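Local coordinates for nucleocapsid (Crimean-congo hemorrhagic fever virus, PDB 4AKL), which binds single- and double-stranded RNA, probably to package the viral genome, and likely also has a sequence-nonspecific DNA endonuclease activity, at residues A[29-32]-A[36-39]; A[174-179]-A[447-452]; A[416-419]-A[425-428]; A[460-463]-A[468-471]. All coordinates share one frame; numbering follows the deposited sequence.

Contact 1: A[29-32]-A[36-39]; sequences TYTN and FCES
Water 1 joins the two segments: it accepts the backbone N-H of Tyr-30, with N 2.6 Å away, and donates to Cys-37 O at 2.8 Å. Its second donation goes to Thr-31 OG1, 3.1 Å off, and the three bonds together fix where the water sits. That hydroxyl can reach it because OG1 lies between the backbone N and the carbonyl carbon (chi1 53°); the same OG1 is also bonded to Ser-33 O and Ser-35 OG, inside the turn that separates the segments. The methyl of Thr-31 goes another way, CG2 resting 3.8 Å from Cys-37 CB.

Residues 29-39 illustrate how a reversal without regular secondary structure, here in the long connection between helix 10-24 and helix 45-52, can be bridged by one water and held by a few side chains. Ser-35 OG also takes the N-H of Cys-37, the bonding pattern of an ST turn.

The ring of Tyr-30 meets the opposite backbone with its rim: CE2 comes 3.3 Å from Glu-38 O, which lies at the ring edge near its plane, and Cys-37 O is met at the edge as well. Ser-39 CA approaches the same CE2 obliquely, at 3.6 Å. Over one face sits Thr-29 CG2, 3.8 Å above the plane and displaced toward the rim. Nearer the backbone, Tyr-30 CB faces Cys-37 SG at 4.2 Å, and Val-40 continues the packing around the tyrosine.

Contact 2: A[174-179]-A[447-452]; sequences IRRRNL and DIVASE
Arg-176 leaves its helix with CG anti to the carbonyl carbon (chi1 -73°) and runs extended from CG to NE, which carries the guanidinium across to residues 447-452. Glu-452 has the same first torsion and a straight chain beyond CG, and the two side chains cross at about a right angle. Arg-176 NE and Glu-452 OE1 are 3.4 Å apart in a salt bridge of charges alone: the oxygen stands well out of the guanidinium plane, and the two planar groups are turned 72° against each other.

Val-449 CG2 lies over one guanidinium face, 3.6 Å from Arg-176 NH2. On the opposite face Arg-175 NH2 sits 3.4 Å above the plane, toward the rim, its guanidinium edge-on rather than stacked. Both arginines form salt bridges with Asp-172; its carboxylate lies close to that of Glu-452, and the two acids probably share the positive charge. Although Asp-447 O is 3.3 Å from Arg-176 NH1, its angle is too poor for a hydrogen bond; Met-446 O is the acceptor for NH1.

The contact is an interhelical salt bridge from helix 163-181 to the first turn of helix 450-460, with the N-cap residue Val-449 packed on the arginine.

Contact 3: A[416-419]-A[425-428]; sequences LRTN and PCAR
Pro-425 turns the CD and CG atoms of its ring to the carbonyl of Arg-417, CD lying 3.1 Å and CG 3.4 Å from Arg-417 O. Elsewhere on the same proline, CA lies against one face of the Arg-428 guanidinium, 3.4 Å above that plane and offset toward the rim. The guanidinium of Arg-417 is met at its edge, in plane, by Asn-419 ND2, and its NH2 bonds Asp-28 O.

The polar bond of the contact uses the same Arg-417 O, which accepts from Cys-426 N at 2.9 Å with an N-H...O angle of 156°; the donor stands nearly in line with the C=O. Cys-426 CB is wedged beside it, 3.2 Å from Leu-416 O and 3.6 Å from Thr-418 CG2. Leu-416 completes the cover, its CB 3.9 Å from Cys-426 CB and its CD1 close to Pro-425 O.

Asn-424, just before the helix, accepts with OD1 from Ala-427 N, as an N-cap residue does. The Arg-417 bond, particular to this loop, satisfies a second early amide. A proline in the first turn, where its missing N-H costs nothing, and a side-chain cap are typical of a helix N-terminus, here that of helix 425-440.

Contact 4: A[460-463]-A[468-471]; sequences VGKQ and NAYN
The backbones of Lys-462 and Ala-469 are the nearest pair across the contact, their CA atoms 7.2 Å apart, so that side chains alone span the distance. Ala-469 CB is the meeting point. Lys-462 lays the middle of its chain on it, with CD at 3.9 Å and CG at 4.0 Å from that methyl, while Val-460 brings CG2 to 4.1 Å of the same Ala-469 CB. The valine does this with CG2 placed between its own backbone N and carbonyl carbon. In Lys-462 a bend at chi3 (68°) lets the aliphatic part lie against the alanine while NZ turns off to a weak hydrogen bond with Gln-457 OE1, back on the helix. Leu-148 and Gln-467 also touch the lysine side chain.

Two familiar motifs set the course of the two segments. Gly-461, with phi at 113°, ends helix 450-460 in a Schellman motif, and the chain then runs on to Lys-462 and the loop. In the other segment Asn-468 forms an Asx turn: its OD1 accepts from Tyr-470 N at 2.8 Å, the donor standing 42° out of the amide plane and so off the lone pairs. Asn-468 ND2 is held by Asp-305, and the backbone of the same residue is bonded to Ala-146 and Leu-148, which ties the turn to distant parts of the chain, with Arg-134 of helix 120-136 against the asparagine side chain.

Contacts 1 and 3 are neighbours, their centres about 10 Å apart, and they touch directly: Tyr-30 O lies 3.0 Å from Arg-417 N, a probable hydrogen bond joining the loop between helix 10-24 and helix 45-52 to the segment before helix 425-440. Contact 1 also reaches contact 4, where Asn-32 ND2 is 3.1 Å from Gln-463 O. Contacts 3 and 4 come within about 4 Å at their nearest atoms without touching. Contact 2 stands apart, about 8 Å from contact 3 at the nearest atoms, yet helix 450-460 links it to contact 4, beginning in one and ending at the other. The DEVD motif, Asp-266 to Asp-269, belongs to none of them.

Contact 1: A[29-32]-A[36-39]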
loop_
_atom_site.group_PDB
_atom_site.type_symbol
_atom_site.label_atom_id
_atom_site.label_comp_id
_atom_site.label_asym_id
_atom_site.label_seq_id
_atom_site.Cartn_x
_atom_site.Cartn_y
_atom_site.Cartn_z
ATOM N N THR A 29 3.611 9.492 -25.328
ATOM C CA THR A 29 2.425 9.235 -26.138
ATOM C C THR A 29 1.457 8.332 -25.369
ATOM O O THR A 29 0.257 8.616 -25.286
ATOM C CB THR A 29 2.795 8.510 -27.463
ATOM O OG1 THR A 29 4.012 9.057 -27.986
ATOM C CG2 THR A 29 1.685 8.653 -28.496
ATOM N N TYR A 30 1.988 7.245 -24.817
ATOM C CA TYR A 30 1.148 6.226 -24.141
ATOM C C TYR A 30 1.378 6.121 -22.668
ATOM O O TYR A 30 0.757 5.272 -22.035
ATOM C CB TYR A 30 1.361 4.835 -24.788
ATOM C CG TYR A 30 1.080 4.866 -26.264
ATOM C CD1 TYR A 30 -0.221 5.002 -26.725
ATOM C CD2 TYR A 30 2.102 4.786 -27.187
ATOM C CE1 TYR A 30 -0.504 5.042 -28.063
ATOM C CE2 TYR A 30 1.830 4.835 -28.563
ATOM C CZ TYR A 30 0.531 4.958 -28.987
ATOM O OH TYR A 30 0.252 5.004 -30.338
ATOM N N THR A 31 2.253 6.965 -22.115
ATOM C CA THR A 31 2.593 6.915 -20.712
ATOM C C THR A 31 2.449 8.266 -20.072
ATOM O O THR A 31 2.653 9.258 -20.732
ATOM C CB THR A 31 4.026 6.453 -20.499
ATOM O OG1 THR A 31 4.913 7.250 -21.275
ATOM C CG2 THR A 31 4.196 5.008 -20.914
ATOM N N ASN A 32 2.102 8.282 -18.784
ATOM C CA ASN A 32 1.936 9.522 -17.996
ATOM C C ASN A 32 3.246 10.214 -17.818
ATOM O O ASN A 32 3.362 11.414 -18.017
ATOM C CB ASN A 32 1.331 9.253 -16.616
ATOM C CG ASN A 32 -0.080 8.673 -16.694
ATOM O OD1 ASN A 32 -0.859 9.034 -17.580
ATOM N ND2 ASN A 32 -0.405 7.783 -15.766
ATOM N N PHE A 36 10.123 4.717 -22.475
ATOM C CA PHE A 36 10.571 4.125 -23.756
ATOM C C PHE A 36 9.409 3.561 -24.596
ATOM O O PHE A 36 9.642 2.929 -25.644
ATOM C CB PHE A 36 11.638 3.035 -23.487
ATOM C CG PHE A 36 12.992 3.591 -23.177
ATOM C CD1 PHE A 36 13.823 4.013 -24.207
ATOM C CD2 PHE A 36 13.431 3.698 -21.860
ATOM C CE1 PHE A 36 15.064 4.528 -23.936
ATOM C CE2 PHE A 36 14.681 4.220 -21.554
ATOM C CZ PHE A 36 15.509 4.649 -22.586
ATOM N N CYS A 37 8.171 3.814 -24.169
ATOM C CA CYS A 37 6.998 3.183 -24.790
ATOM C C CYS A 37 6.538 3.858 -26.090
ATOM O O CYS A 37 5.875 4.892 -26.068
ATOM C CB CYS A 37 5.821 3.109 -23.784
ATOM S SG CYS A 37 4.459 2.072 -24.299
ATOM N N GLU A 38 6.882 3.235 -27.214
ATOM C CA GLU A 38 6.437 3.702 -28.549
ATOM C C GLU A 38 5.100 3.150 -29.033
ATOM O O GLU A 38 4.541 3.662 -29.983
ATOM C CB GLU A 38 7.507 3.414 -29.582
ATOM C CG GLU A 38 8.550 4.538 -29.635
ATOM C CD GLU A 38 9.753 4.144 -30.430
ATOM O OE1 GLU A 38 9.952 2.913 -30.630
ATOM O OE2 GLU A 38 10.498 5.045 -30.853
ATOM N N SER A 39 4.587 2.117 -28.398
ATOM C CA SER A 39 3.284 1.551 -28.798
ATOM C C SER A 39 2.731 0.677 -27.722
ATOM O O SER A 39 3.471 0.064 -26.964
ATOM C CB SER A 39 3.400 0.735 -30.097
ATOM O OG SER A 39 4.281 -0.335 -29.908
HETATM O O HOH W 1 4.516 6.676 -24.321
#

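Contact 2: A[174-179]-A[447-452]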
loop_
_atom_site.group_PDB
_atom_site.type_symbol
_atom_site.label_atom_id
_atom_site.label_comp_id
_atom_site.label_asym_id
_atom_site.label_seq_id
_atom_site.Cartn_x
_atom_site.Cartn_y
_atom_site.Cartn_z
ATOM N N ILE A 174 -15.356 -7.885 -5.700
ATOM C CA ILE A 174 -16.439 -7.734 -4.677
ATOM C C ILE A 174 -16.756 -9.059 -3.967
ATOM O O ILE A 174 -17.020 -9.068 -2.758
ATOM C CB ILE A 174 -17.744 -7.123 -5.278
ATOM C CG1 ILE A 174 -17.504 -5.688 -5.807
ATOM C CG2 ILE A 174 -18.910 -7.072 -4.219
ATOM C CD1 ILE A 174 -18.678 -5.121 -6.678
ATOM N N ARG A 175 -16.758 -10.173 -4.713
ATOM C CA ARG A 175 -16.838 -11.516 -4.116
ATOM C C ARG A 175 -15.753 -11.702 -3.025
ATOM O O ARG A 175 -16.044 -12.220 -1.942
ATOM C CB ARG A 175 -16.674 -12.605 -5.183
ATOM C CG ARG A 175 -16.708 -14.065 -4.653
ATOM C CD ARG A 175 -16.274 -15.052 -5.716
ATOM N NE ARG A 175 -14.826 -15.001 -5.974
ATOM C CZ ARG A 175 -13.884 -15.669 -5.295
ATOM N NH1 ARG A 175 -14.189 -16.465 -4.277
ATOM N NH2 ARG A 175 -12.615 -15.525 -5.646
ATOM N N ARG A 176 -14.511 -11.276 -3.332
ATOM C CA ARG A 176 -13.357 -11.378 -2.396
ATOM C C ARG A 176 -13.516 -10.464 -1.182
ATOM O O ARG A 176 -13.348 -10.883 -0.043
ATOM C CB ARG A 176 -12.011 -11.073 -3.110
ATOM C CG ARG A 176 -11.537 -12.184 -4.045
ATOM C CD ARG A 176 -10.418 -11.700 -5.028
ATOM N NE ARG A 176 -10.183 -12.749 -6.011
ATOM C CZ ARG A 176 -9.415 -13.818 -5.835
ATOM N NH1 ARG A 176 -8.742 -14.006 -4.694
ATOM N NH2 ARG A 176 -9.306 -14.721 -6.809
ATOM N N ARG A 177 -13.840 -9.216 -1.452
ATOM C CA ARG A 177 -14.083 -8.226 -0.432
ATOM C C ARG A 177 -15.170 -8.705 0.530
ATOM O O ARG A 177 -14.994 -8.601 1.748
ATOM C CB ARG A 177 -14.471 -6.911 -1.099
ATOM C CG ARG A 177 -14.672 -5.703 -0.175
ATOM C CD ARG A 177 -14.894 -4.402 -1.015
ATOM N NE ARG A 177 -15.166 -3.261 -0.131
ATOM C CZ ARG A 177 -16.346 -2.983 0.435
ATOM N NH1 ARG A 177 -17.424 -3.752 0.218
ATOM N NH2 ARG A 177 -16.460 -1.914 1.234
ATOM N N ASN A 178 -16.271 -9.241 -0.004
ATOM C CA ASN A 178 -17.372 -9.750 0.831
ATOM C C ASN A 178 -17.026 -10.962 1.670
ATOM O O ASN A 178 -17.509 -11.085 2.790
ATOM C CB ASN A 178 -18.612 -10.089 -0.006
ATOM C CG ASN A 178 -19.349 -8.856 -0.495
ATOM O OD1 ASN A 178 -18.960 -7.712 -0.228
ATOM N ND2 ASN A 178 -20.415 -9.091 -1.224
ATOM N N LEU A 179 -16.218 -11.865 1.123
ATOM C CA LEU A 179 -15.675 -12.985 1.894
ATOM C C LEU A 179 -14.838 -12.464 3.058
ATOM O O LEU A 179 -14.985 -12.948 4.175
ATOM C CB LEU A 179 -14.804 -13.930 1.030
ATOM C CG LEU A 179 -15.501 -14.962 0.117
ATOM C CD1 LEU A 179 -14.488 -15.890 -0.601
ATOM C CD2 LEU A 179 -16.525 -15.789 0.902
ATOM N N ASP A 447 -5.092 -16.575 -3.738
ATOM C CA ASP A 447 -5.302 -15.551 -2.712
ATOM C C ASP A 447 -5.189 -14.162 -3.371
ATOM O O ASP A 447 -5.927 -13.270 -3.071
ATOM C CB ASP A 447 -4.253 -15.661 -1.583
ATOM C CG ASP A 447 -4.358 -16.968 -0.781
ATOM O OD1 ASP A 447 -5.277 -17.769 -1.072
ATOM O OD2 ASP A 447 -3.504 -17.196 0.138
ATOM N N ILE A 448 -4.245 -14.026 -4.280
ATOM C CA ILE A 448 -3.866 -12.733 -4.851
ATOM C C ILE A 448 -3.844 -12.756 -6.353
ATOM O O ILE A 448 -3.069 -13.538 -6.931
ATOM C CB ILE A 448 -2.428 -12.350 -4.370
ATOM C CG1 ILE A 448 -2.417 -12.034 -2.865
ATOM C CG2 ILE A 448 -1.821 -11.127 -5.186
ATOM C CD1 ILE A 448 -3.441 -11.058 -2.482
ATOM N N VAL A 449 -4.664 -11.907 -6.984
ATOM C CA VAL A 449 -4.681 -11.759 -8.454
ATOM C C VAL A 449 -4.035 -10.395 -8.763
ATOM O O VAL A 449 -4.683 -9.351 -8.573
ATOM C CB VAL A 449 -6.081 -11.869 -8.989
ATOM C CG1 VAL A 449 -6.148 -11.598 -10.520
ATOM C CG2 VAL A 449 -6.624 -13.250 -8.694
ATOM N N ALA A 450 -2.761 -10.424 -9.208
ATOM C CA ALA A 450 -2.001 -9.191 -9.514
ATOM C C ALA A 450 -2.763 -8.168 -10.392
ATOM O O ALA A 450 -2.754 -7.001 -10.114
ATOM C CB ALA A 450 -0.665 -9.507 -10.212
ATOM N N SER A 451 -3.407 -8.638 -11.438
ATOM C CA SER A 451 -4.151 -7.752 -12.356
ATOM C C SER A 451 -5.323 -7.079 -11.671
ATOM O O SER A 451 -5.641 -5.946 -11.999
ATOM C CB SER A 451 -4.628 -8.537 -13.583
ATOM O OG SER A 451 -5.424 -9.635 -13.161
ATOM N N GLU A 452 -5.967 -7.768 -10.725
ATOM C CA GLU A 452 -7.030 -7.147 -9.900
ATOM C C GLU A 452 -6.493 -6.051 -8.959
ATOM O O GLU A 452 -7.129 -4.990 -8.831
ATOM C CB GLU A 452 -7.815 -8.191 -9.105
ATOM C CG GLU A 452 -8.653 -9.027 -10.007
ATOM C CD GLU A 452 -9.455 -10.065 -9.310
ATOM O OE1 GLU A 452 -9.419 -10.107 -8.088
ATOM O OE2 GLU A 452 -10.135 -10.850 -10.002
#

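Contact 3: A[416-419]-A[425-428]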
loop_
_atom_site.group_PDB
_atom_site.type_symbol
_atom_site.label_atom_id
_atom_site.label_comp_id
_atom_site.label_asym_id
_atom_site.label_seq_id
_atom_site.Cartn_x
_atom_site.Cartn_y
_atom_site.Cartn_z
ATOM N N LEU A 416 1.019 3.575 -17.649
ATOM C CA LEU A 416 0.256 3.580 -18.913
ATOM C C LEU A 416 -0.927 4.508 -18.735
ATOM O O LEU A 416 -1.578 4.450 -17.678
ATOM C CB LEU A 416 -0.249 2.199 -19.321
ATOM C CG LEU A 416 0.779 1.254 -19.946
ATOM C CD1 LEU A 416 0.231 -0.161 -19.975
ATOM C CD2 LEU A 416 1.232 1.713 -21.366
ATOM N N ARG A 417 -1.210 5.335 -19.762
ATOM C CA ARG A 417 -2.293 6.340 -19.671
ATOM C C ARG A 417 -3.641 5.684 -19.498
ATOM O O ARG A 417 -3.845 4.548 -19.922
ATOM C CB ARG A 417 -2.335 7.278 -20.918
ATOM C CG ARG A 417 -1.160 8.247 -21.010
ATOM C CD ARG A 417 -1.213 9.151 -22.231
ATOM N NE ARG A 417 -0.076 10.095 -22.257
ATOM C CZ ARG A 417 0.008 11.242 -21.558
ATOM N NH1 ARG A 417 -0.983 11.661 -20.747
ATOM N NH2 ARG A 417 1.115 11.993 -21.669
ATOM N N THR A 418 -4.551 6.409 -18.866
ATOM C CA THR A 418 -5.920 5.975 -18.702
ATOM C C THR A 418 -6.912 6.817 -19.515
ATOM O O THR A 418 -8.087 6.508 -19.518
ATOM C CB THR A 418 -6.347 6.007 -17.211
ATOM O OG1 THR A 418 -6.170 7.323 -16.676
ATOM C CG2 THR A 418 -5.509 4.963 -16.370
ATOM N N ASN A 419 -6.442 7.859 -20.208
ATOM C CA ASN A 419 -7.373 8.810 -20.894
ATOM C C ASN A 419 -7.975 8.268 -22.194
ATOM O O ASN A 419 -7.471 7.302 -22.778
ATOM C CB ASN A 419 -6.716 10.164 -21.099
ATOM C CG ASN A 419 -5.330 10.070 -21.695
ATOM O OD1 ASN A 419 -5.153 10.041 -22.922
ATOM N ND2 ASN A 419 -4.311 10.044 -20.805
ATOM N N PRO A 425 -4.907 2.673 -22.455
ATOM C CA PRO A 425 -4.042 1.541 -22.607
ATOM C C PRO A 425 -3.667 0.910 -21.274
ATOM O O PRO A 425 -3.259 -0.216 -21.277
ATOM C CB PRO A 425 -2.793 2.142 -23.304
ATOM C CG PRO A 425 -2.821 3.483 -22.946
ATOM C CD PRO A 425 -4.245 3.871 -22.969
ATOM N N CYS A 426 -3.807 1.648 -20.159
ATOM C CA CYS A 426 -3.626 1.074 -18.859
ATOM C C CYS A 426 -4.641 -0.039 -18.649
ATOM O O CYS A 426 -4.271 -1.208 -18.354
ATOM C CB CYS A 426 -3.804 2.125 -17.781
ATOM S SG CYS A 426 -3.466 1.467 -16.106
ATOM N N ALA A 427 -5.915 0.314 -18.794
ATOM C CA ALA A 427 -6.978 -0.650 -18.547
ATOM C C ALA A 427 -6.918 -1.784 -19.591
ATOM O O ALA A 427 -7.051 -2.956 -19.254
ATOM C CB ALA A 427 -8.317 0.033 -18.531
ATOM N N ARG A 428 -6.681 -1.464 -20.849
ATOM C CA ARG A 428 -6.607 -2.548 -21.826
ATOM C C ARG A 428 -5.583 -3.610 -21.406
ATOM O O ARG A 428 -5.858 -4.802 -21.523
ATOM C CB ARG A 428 -6.302 -2.035 -23.212
ATOM C CG ARG A 428 -7.502 -1.349 -23.831
ATOM C CD ARG A 428 -7.229 -0.904 -25.231
ATOM N NE ARG A 428 -6.635 0.442 -25.283
ATOM C CZ ARG A 428 -5.466 0.791 -25.860
ATOM N NH1 ARG A 428 -4.665 -0.085 -26.479
ATOM N NH2 ARG A 428 -5.096 2.049 -25.816
#

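Contact 4: A[460-463]-A[468-471]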
loop_
_atom_site.group_PDB
_atom_site.type_symbol
_atom_site.label_atom_id
_atom_site.label_comp_id
_atom_site.label_asym_id
_atom_site.label_seq_id
_atom_site.Cartn_x
_atom_site.Cartn_y
_atom_site.Cartn_z
ATOM N N VAL A 460 -8.476 3.728 -7.604
ATOM C CA VAL A 460 -8.315 4.665 -6.518
ATOM C C VAL A 460 -7.728 5.996 -7.055
ATOM O O VAL A 460 -7.855 7.012 -6.400
ATOM C CB VAL A 460 -7.483 4.127 -5.338
ATOM C CG1 VAL A 460 -8.048 2.739 -4.834
ATOM C CG2 VAL A 460 -6.062 4.030 -5.712
ATOM N N GLY A 461 -7.121 5.962 -8.241
ATOM C CA GLY A 461 -6.614 7.132 -8.920
ATOM C C GLY A 461 -5.114 7.194 -9.052
ATOM O O GLY A 461 -4.593 8.249 -9.444
ATOM N N LYS A 462 -4.405 6.102 -8.744
ATOM C CA LYS A 462 -2.962 6.101 -8.860
ATOM C C LYS A 462 -2.601 6.162 -10.320
ATOM O O LYS A 462 -3.135 5.407 -11.117
ATOM C CB LYS A 462 -2.297 4.862 -8.199
ATOM C CG LYS A 462 -2.436 4.833 -6.667
ATOM C CD LYS A 462 -1.965 3.517 -5.978
ATOM C CE LYS A 462 -0.437 3.326 -6.080
ATOM N NZ LYS A 462 0.191 2.267 -5.180
ATOM N N GLN A 463 -1.707 7.070 -10.651
ATOM C CA GLN A 463 -1.163 7.204 -11.978
ATOM C C GLN A 463 0.380 7.067 -12.021
ATOM O O GLN A 463 1.009 7.453 -13.003
ATOM C CB GLN A 463 -1.594 8.530 -12.549
ATOM C CG GLN A 463 -3.073 8.565 -12.755
ATOM C CD GLN A 463 -3.541 9.787 -13.405
ATOM O OE1 GLN A 463 -4.722 9.941 -13.563
ATOM N NE2 GLN A 463 -2.630 10.688 -13.803
ATOM N N ASN A 468 1.519 7.073 -2.855
ATOM C CA ASN A 468 0.958 6.377 -1.690
ATOM C C ASN A 468 -0.489 6.746 -1.699
ATOM O O ASN A 468 -0.835 7.954 -1.825
ATOM C CB ASN A 468 1.685 6.802 -0.414
ATOM C CG ASN A 468 0.946 6.399 0.901
ATOM O OD1 ASN A 468 -0.244 6.715 1.116
ATOM N ND2 ASN A 468 1.673 5.740 1.785
ATOM N N ALA A 469 -1.367 5.752 -1.566
ATOM C CA ALA A 469 -2.818 6.020 -1.657
ATOM C C ALA A 469 -3.563 5.685 -0.367
ATOM O O ALA A 469 -4.808 5.531 -0.392
ATOM C CB ALA A 469 -3.436 5.268 -2.868
ATOM N N TYR A 470 -2.832 5.602 0.748
ATOM C CA TYR A 470 -3.439 5.270 2.025
ATOM C C TYR A 470 -4.589 6.219 2.399
ATOM O O TYR A 470 -5.610 5.716 2.817
ATOM C CB TYR A 470 -2.416 5.216 3.188
ATOM C CG TYR A 470 -3.086 4.888 4.535
ATOM C CD1 TYR A 470 -3.799 3.716 4.686
ATOM C CD2 TYR A 470 -3.002 5.741 5.643
ATOM C CE1 TYR A 470 -4.413 3.388 5.860
ATOM C CE2 TYR A 470 -3.622 5.399 6.856
ATOM C CZ TYR A 470 -4.326 4.213 6.938
ATOM O OH TYR A 470 -4.967 3.799 8.074
ATOM N N ASN A 471 -4.428 7.547 2.228
ATOM C CA ASN A 471 -5.491 8.563 2.583
ATOM C C ASN A 471 -6.527 8.891 1.509
ATOM O O ASN A 471 -7.178 9.895 1.586
ATOM C CB ASN A 471 -4.845 9.896 3.054
ATOM C CG ASN A 471 -4.104 9.741 4.320
ATOM O OD1 ASN A 471 -4.636 9.187 5.286
ATOM N ND2 ASN A 471 -2.867 10.221 4.354
#